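PDB 2EBA: putative glutaryl-CoA dehydrogenase from Thermus thermophilus, which is probably a flavoprotein of the acyl-CoA dehydrogenase family and holds flavin-adenine dinucleotide in a four-chain assembly. Local coordinates for residues A[1-15]-A[294-306]. Numbering follows the deposited sequence.
Sequences MLDFYALEDLLTPEE and HTEGLLLAWRLAR
The N-terminal arm, residues 1-15, runs along segment 294-306 of helix 281-309 with Phe-4 facing Thr-295 (CA to CA 6.3 Å) and Leu-7 facing Leu-299 further along, passing from a type I turn at Asp-3 to Ala-6 through a 3-10 segment into helix 13-29. At the start of the arm, Leu-2 places CD2 over the centre of one imidazole face of His-294, 3.4 Å from the ring centroid and only 6° off the ring normal, a CH-pi contact. The imidazole edge is fixed at two points, ND1 by a water in the ring plane that also bonds Phe-4 N and Thr-295 OG1, and NE2 by Tyr-80 of helix 72-85. Thr-295 OG1 also hydrogen-bonds Leu-291 O of its own helix. With OG1 beside the backbone N (chi1 -59°), the Thr-295 methyl CG2 is left to rest over one face of Tyr-5, 3.6 Å from the ring centroid. Leu-7 divides its branches, CD2 against Leu-298 CB and CD1 tightly against Leu-299 CD2 at 3.5 Å. This seam joins the chain's N-terminus to the helical C-terminal domain of the acyl-CoA dehydrogenase fold, and it reaches the subunit interface, where Tyr-5 O accepts from Arg-303 of the second subunit. Farther on, the Trp-302 indole is sandwiched between Leu-10 CD1 on one face and Arg-306 CG on the other. A bend at chi2 (-54°) accompanies the turn of the Arg-306 chain toward the arm, where NH2 donates to Leu-10 O at 2.7 Å, in the carbonyl plane. Arg-306 also meets Glu-15 end-on in a salt bridge, NH1 to OE2 at 2.9 Å and NH2 to OE1 at 3.1 Å, both on syn lone pairs. Glu-15 OE1 also receives Thr-12 N at 2.8 Å on its anti side, within the capping box of helix 13-29, while OE2 bonds Ser-71.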
loop_
_atom_site.group_PDB
_atom_site.type_symbol
_atom_site.label_atom_id
_atom_site.label_comp_id
_atom_site.label_asym_id
_atom_site.label_seq_id
_atom_site.Cartn_x
_atom_site.Cartn_y
_atom_site.Cartn_z
ATOM N N MET A 1 25.033 15.234 7.636
ATOM C CA MET A 1 23.620 14.861 7.324
ATOM C C MET A 1 23.533 13.403 6.862
ATOM O O MET A 1 24.535 12.812 6.459
ATOM C CB MET A 1 23.064 15.765 6.220
ATOM C CG MET A 1 23.816 15.660 4.913
ATOM S SD MET A 1 23.208 16.766 3.700
ATOM C CE MET A 1 21.789 16.008 3.123
ATOM N N LEU A 2 22.339 12.827 6.937
ATOM C CA LEU A 2 22.117 11.461 6.497
ATOM C C LEU A 2 22.374 11.448 4.981
ATOM O O LEU A 2 21.781 12.222 4.231
ATOM C CB LEU A 2 20.675 11.041 6.813
ATOM C CG LEU A 2 20.156 9.707 6.269
ATOM C CD1 LEU A 2 20.956 8.555 6.844
ATOM C CD2 LEU A 2 18.687 9.565 6.624
ATOM N N ASP A 3 23.257 10.570 4.528
ATOM C CA ASP A 3 23.585 10.528 3.114
ATOM C C ASP A 3 24.067 9.142 2.714
ATOM O O ASP A 3 25.266 8.896 2.635
ATOM C CB ASP A 3 24.667 11.569 2.847
ATOM C CG ASP A 3 24.869 11.846 1.389
ATOM O OD1 ASP A 3 24.004 11.478 0.580
ATOM O OD2 ASP A 3 25.900 12.454 1.051
ATOM N N PHE A 4 23.125 8.246 2.441
ATOM C CA PHE A 4 23.451 6.877 2.077
ATOM C C PHE A 4 24.146 6.740 0.722
ATOM O O PHE A 4 24.953 5.834 0.538
ATOM C CB PHE A 4 22.180 6.018 2.107
ATOM C CG PHE A 4 22.431 4.543 1.930
ATOM C CD1 PHE A 4 23.343 3.869 2.740
ATOM C CD2 PHE A 4 21.742 3.819 0.967
ATOM C CE1 PHE A 4 23.561 2.502 2.590
ATOM C CE2 PHE A 4 21.958 2.450 0.813
ATOM C CZ PHE A 4 22.867 1.798 1.627
ATOM N N TYR A 5 23.840 7.625 -0.220
ATOM C CA TYR A 5 24.441 7.564 -1.552
ATOM C C TYR A 5 25.527 8.604 -1.776
ATOM O O TYR A 5 25.872 8.922 -2.919
ATOM C CB TYR A 5 23.351 7.693 -2.628
ATOM C CG TYR A 5 22.766 6.378 -3.115
ATOM C CD1 TYR A 5 22.742 5.245 -2.297
ATOM C CD2 TYR A 5 22.210 6.272 -4.389
ATOM C CE1 TYR A 5 22.180 4.033 -2.740
ATOM C CE2 TYR A 5 21.641 5.063 -4.842
ATOM C CZ TYR A 5 21.631 3.954 -4.010
ATOM O OH TYR A 5 21.066 2.772 -4.438
ATOM N N ALA A 6 26.065 9.122 -0.673
ATOM C CA ALA A 6 27.130 10.122 -0.676
ATOM C C ALA A 6 26.938 11.251 -1.681
ATOM O O ALA A 6 27.862 11.576 -2.437
ATOM C CB ALA A 6 28.491 9.453 -0.918
ATOM N N LEU A 7 25.756 11.862 -1.659
ATOM C CA LEU A 7 25.460 12.963 -2.546
ATOM C C LEU A 7 26.249 14.197 -2.120
ATOM O O LEU A 7 26.336 15.159 -2.882
ATOM C CB LEU A 7 23.969 13.315 -2.509
ATOM C CG LEU A 7 22.948 12.679 -3.464
ATOM C CD1 LEU A 7 23.605 11.800 -4.531
ATOM C CD2 LEU A 7 21.978 11.862 -2.647
ATOM N N GLU A 8 26.824 14.194 -0.917
ATOM C CA GLU A 8 27.577 15.367 -0.526
ATOM C C GLU A 8 28.778 15.514 -1.427
ATOM O O GLU A 8 29.333 16.608 -1.562
ATOM C CB GLU A 8 27.981 15.272 0.913
ATOM C CG GLU A 8 26.787 15.541 1.754
ATOM C CD GLU A 8 27.067 15.372 3.216
ATOM O OE1 GLU A 8 27.184 14.215 3.678
ATOM O OE2 GLU A 8 27.193 16.404 3.906
ATOM N N ASP A 9 29.188 14.409 -2.051
ATOM C CA ASP A 9 30.323 14.460 -2.959
ATOM C C ASP A 9 29.958 15.328 -4.116
ATOM O O ASP A 9 30.826 15.877 -4.806
ATOM C CB ASP A 9 30.661 13.080 -3.466
ATOM C CG ASP A 9 31.329 12.242 -2.406
ATOM O OD1 ASP A 9 31.741 12.829 -1.375
ATOM O OD2 ASP A 9 31.456 11.012 -2.584
ATOM N N LEU A 10 28.657 15.473 -4.321
ATOM C CA LEU A 10 28.170 16.262 -5.427
ATOM C C LEU A 10 27.890 17.720 -5.053
ATOM O O LEU A 10 27.312 18.469 -5.853
ATOM C CB LEU A 10 26.907 15.636 -6.005
ATOM C CG LEU A 10 27.009 14.204 -6.505
ATOM C CD1 LEU A 10 25.614 13.769 -6.883
ATOM C CD2 LEU A 10 27.932 14.093 -7.697
ATOM N N LEU A 11 28.291 18.139 -3.851
ATOM C CA LEU A 11 28.045 19.527 -3.448
ATOM C C LEU A 11 29.333 20.347 -3.481
ATOM O O LEU A 11 30.435 19.804 -3.295
ATOM C CB LEU A 11 27.466 19.586 -2.053
ATOM C CG LEU A 11 26.100 18.929 -1.936
ATOM C CD1 LEU A 11 25.831 18.706 -0.483
ATOM C CD2 LEU A 11 25.017 19.802 -2.560
ATOM N N THR A 12 29.200 21.649 -3.716
ATOM C CA THR A 12 30.370 22.507 -3.730
ATOM C C THR A 12 30.764 22.711 -2.279
ATOM O O THR A 12 30.022 22.375 -1.369
ATOM C CB THR A 12 30.065 23.904 -4.352
ATOM O OG1 THR A 12 29.109 24.596 -3.539
ATOM C CG2 THR A 12 29.497 23.761 -5.761
ATOM N N PRO A 13 31.953 23.255 -2.043
ATOM C CA PRO A 13 32.413 23.504 -0.677
ATOM C C PRO A 13 31.514 24.542 0.005
ATOM O O PRO A 13 31.235 24.435 1.197
ATOM C CB PRO A 13 33.818 24.035 -0.893
ATOM C CG PRO A 13 34.252 23.288 -2.101
ATOM C CD PRO A 13 33.060 23.384 -2.998
ATOM N N GLU A 14 31.076 25.543 -0.760
ATOM C CA GLU A 14 30.206 26.605 -0.242
ATOM C C GLU A 14 28.875 26.025 0.234
ATOM O O GLU A 14 28.398 26.340 1.320
ATOM C CB GLU A 14 29.932 27.654 -1.331
ATOM C CG GLU A 14 29.150 28.887 -0.839
ATOM C CD GLU A 14 28.307 29.565 -1.935
ATOM O OE1 GLU A 14 27.292 28.965 -2.372
ATOM O OE2 GLU A 14 28.658 30.696 -2.357
ATOM N N GLU A 15 28.279 25.181 -0.601
ATOM C CA GLU A 15 27.011 24.551 -0.272
ATOM C C GLU A 15 27.160 23.686 0.968
ATOM O O GLU A 15 26.289 23.678 1.831
ATOM C CB GLU A 15 26.530 23.705 -1.452
ATOM C CG GLU A 15 26.392 24.515 -2.719
ATOM C CD GLU A 15 26.081 23.683 -3.938
ATOM O OE1 GLU A 15 26.628 22.569 -4.066
ATOM O OE2 GLU A 15 25.299 24.156 -4.784
ATOM N N HIS A 294 14.538 8.266 1.797
ATOM C CA HIS A 294 15.416 9.397 1.998
ATOM C C HIS A 294 16.439 9.532 0.887
ATOM O O HIS A 294 16.703 10.628 0.421
ATOM C CB HIS A 294 16.114 9.285 3.347
ATOM C CG HIS A 294 16.960 10.470 3.684
ATOM N ND1 HIS A 294 18.277 10.583 3.291
ATOM C CD2 HIS A 294 16.672 11.604 4.367
ATOM C CE1 HIS A 294 18.761 11.734 3.722
ATOM N NE2 HIS A 294 17.811 12.372 4.375
ATOM N N THR A 295 17.012 8.412 0.461
ATOM C CA THR A 295 18.007 8.407 -0.604
ATOM C C THR A 295 17.373 8.856 -1.916
ATOM O O THR A 295 17.958 9.637 -2.659
ATOM C CB THR A 295 18.601 6.992 -0.768
ATOM O OG1 THR A 295 19.191 6.586 0.476
ATOM C CG2 THR A 295 19.646 6.963 -1.860
ATOM N N GLU A 296 16.174 8.353 -2.194
ATOM C CA GLU A 296 15.444 8.703 -3.401
ATOM C C GLU A 296 15.115 10.190 -3.377
ATOM O O GLU A 296 15.254 10.888 -4.371
ATOM C CB GLU A 296 14.153 7.886 -3.478
ATOM C CG GLU A 296 14.387 6.425 -3.802
ATOM C CD GLU A 296 13.133 5.584 -3.695
ATOM O OE1 GLU A 296 13.155 4.437 -4.188
ATOM O OE2 GLU A 296 12.137 6.057 -3.112
ATOM N N GLY A 297 14.695 10.671 -2.217
ATOM C CA GLY A 297 14.343 12.069 -2.084
ATOM C C GLY A 297 15.486 13.034 -2.290
ATOM O O GLY A 297 15.317 14.029 -2.966
ATOM N N LEU A 298 16.640 12.757 -1.696
ATOM C CA LEU A 298 17.796 13.638 -1.866
ATOM C C LEU A 298 18.210 13.758 -3.321
ATOM O O LEU A 298 18.559 14.846 -3.789
ATOM C CB LEU A 298 18.994 13.140 -1.065
ATOM C CG LEU A 298 19.093 13.552 0.394
ATOM C CD1 LEU A 298 20.493 13.235 0.870
ATOM C CD2 LEU A 298 18.829 15.046 0.552
ATOM N N LEU A 299 18.178 12.641 -4.035
ATOM C CA LEU A 299 18.542 12.649 -5.437
ATOM C C LEU A 299 17.596 13.525 -6.249
ATOM O O LEU A 299 18.040 14.297 -7.090
ATOM C CB LEU A 299 18.562 11.222 -5.986
ATOM C CG LEU A 299 19.872 10.438 -5.814
ATOM C CD1 LEU A 299 19.635 9.020 -6.234
ATOM C CD2 LEU A 299 20.988 11.040 -6.661
ATOM N N LEU A 300 16.297 13.410 -6.000
ATOM C CA LEU A 300 15.324 14.231 -6.722
ATOM C C LEU A 300 15.629 15.705 -6.457
ATOM O O LEU A 300 15.705 16.511 -7.383
ATOM C CB LEU A 300 13.880 13.933 -6.262
ATOM C CG LEU A 300 13.209 12.610 -6.639
ATOM C CD1 LEU A 300 11.753 12.621 -6.189
ATOM C CD2 LEU A 300 13.282 12.401 -8.141
ATOM N N ALA A 301 15.799 16.024 -5.174
ATOM C CA ALA A 301 16.065 17.374 -4.698
ATOM C C ALA A 301 17.343 17.933 -5.289
ATOM O O ALA A 301 17.383 19.081 -5.729
ATOM C CB ALA A 301 16.152 17.373 -3.183
ATOM N N TRP A 302 18.386 17.118 -5.275
ATOM C CA TRP A 302 19.669 17.514 -5.827
ATOM C C TRP A 302 19.539 17.784 -7.323
ATOM O O TRP A 302 19.979 18.814 -7.803
ATOM C CB TRP A 302 20.708 16.413 -5.601
ATOM C CG TRP A 302 21.921 16.557 -6.479
ATOM C CD1 TRP A 302 22.989 17.390 -6.287
ATOM C CD2 TRP A 302 22.115 15.949 -7.759
ATOM N NE1 TRP A 302 23.827 17.346 -7.374
ATOM C CE2 TRP A 302 23.314 16.472 -8.295
ATOM C CE3 TRP A 302 21.387 15.016 -8.510
ATOM C CZ2 TRP A 302 23.801 16.094 -9.552
ATOM C CZ3 TRP A 302 21.873 14.639 -9.763
ATOM C CH2 TRP A 302 23.066 15.180 -10.269
ATOM N N ARG A 303 18.931 16.854 -8.053
ATOM C CA ARG A 303 18.764 16.986 -9.501
ATOM C C ARG A 303 18.012 18.247 -9.891
ATOM O O ARG A 303 18.359 18.926 -10.851
ATOM C CB ARG A 303 18.017 15.764 -10.057
ATOM C CG ARG A 303 17.741 15.819 -11.556
ATOM C CD ARG A 303 19.012 16.147 -12.258
ATOM N NE ARG A 303 18.874 16.281 -13.695
ATOM C CZ ARG A 303 19.710 17.001 -14.427
ATOM N NH1 ARG A 303 20.706 17.636 -13.828
ATOM N NH2 ARG A 303 19.565 17.070 -15.742
ATOM N N LEU A 304 16.968 18.536 -9.131
ATOM C CA LEU A 304 16.125 19.687 -9.354
ATOM C C LEU A 304 16.880 20.974 -9.057
ATOM O O LEU A 304 16.643 21.987 -9.692
ATOM C CB LEU A 304 14.896 19.581 -8.449
ATOM C CG LEU A 304 13.528 19.678 -9.126
ATOM C CD1 LEU A 304 13.412 18.638 -10.230
ATOM C CD2 LEU A 304 12.444 19.496 -8.096
ATOM N N ALA A 305 17.782 20.929 -8.078
ATOM C CA ALA A 305 18.564 22.102 -7.703
ATOM C C ALA A 305 19.478 22.504 -8.843
ATOM O O ALA A 305 19.621 23.687 -9.137
ATOM C CB ALA A 305 19.391 21.825 -6.443
ATOM N N ARG A 306 20.097 21.524 -9.487
ATOM C CA ARG A 306 20.985 21.824 -10.602
ATOM C C ARG A 306 20.179 22.327 -11.791
ATOM O O ARG A 306 20.525 23.342 -12.384
ATOM C CB ARG A 306 21.814 20.592 -10.986
ATOM C CG ARG A 306 22.725 20.083 -9.862
ATOM C CD ARG A 306 23.652 21.167 -9.296
ATOM N NE ARG A 306 24.578 20.636 -8.291
ATOM C CZ ARG A 306 25.130 21.352 -7.311
ATOM N NH1 ARG A 306 24.858 22.643 -7.187
ATOM N NH2 ARG A 306 25.947 20.775 -6.441
HETATM O O HOH W 1 20.187 9.046 2.185
#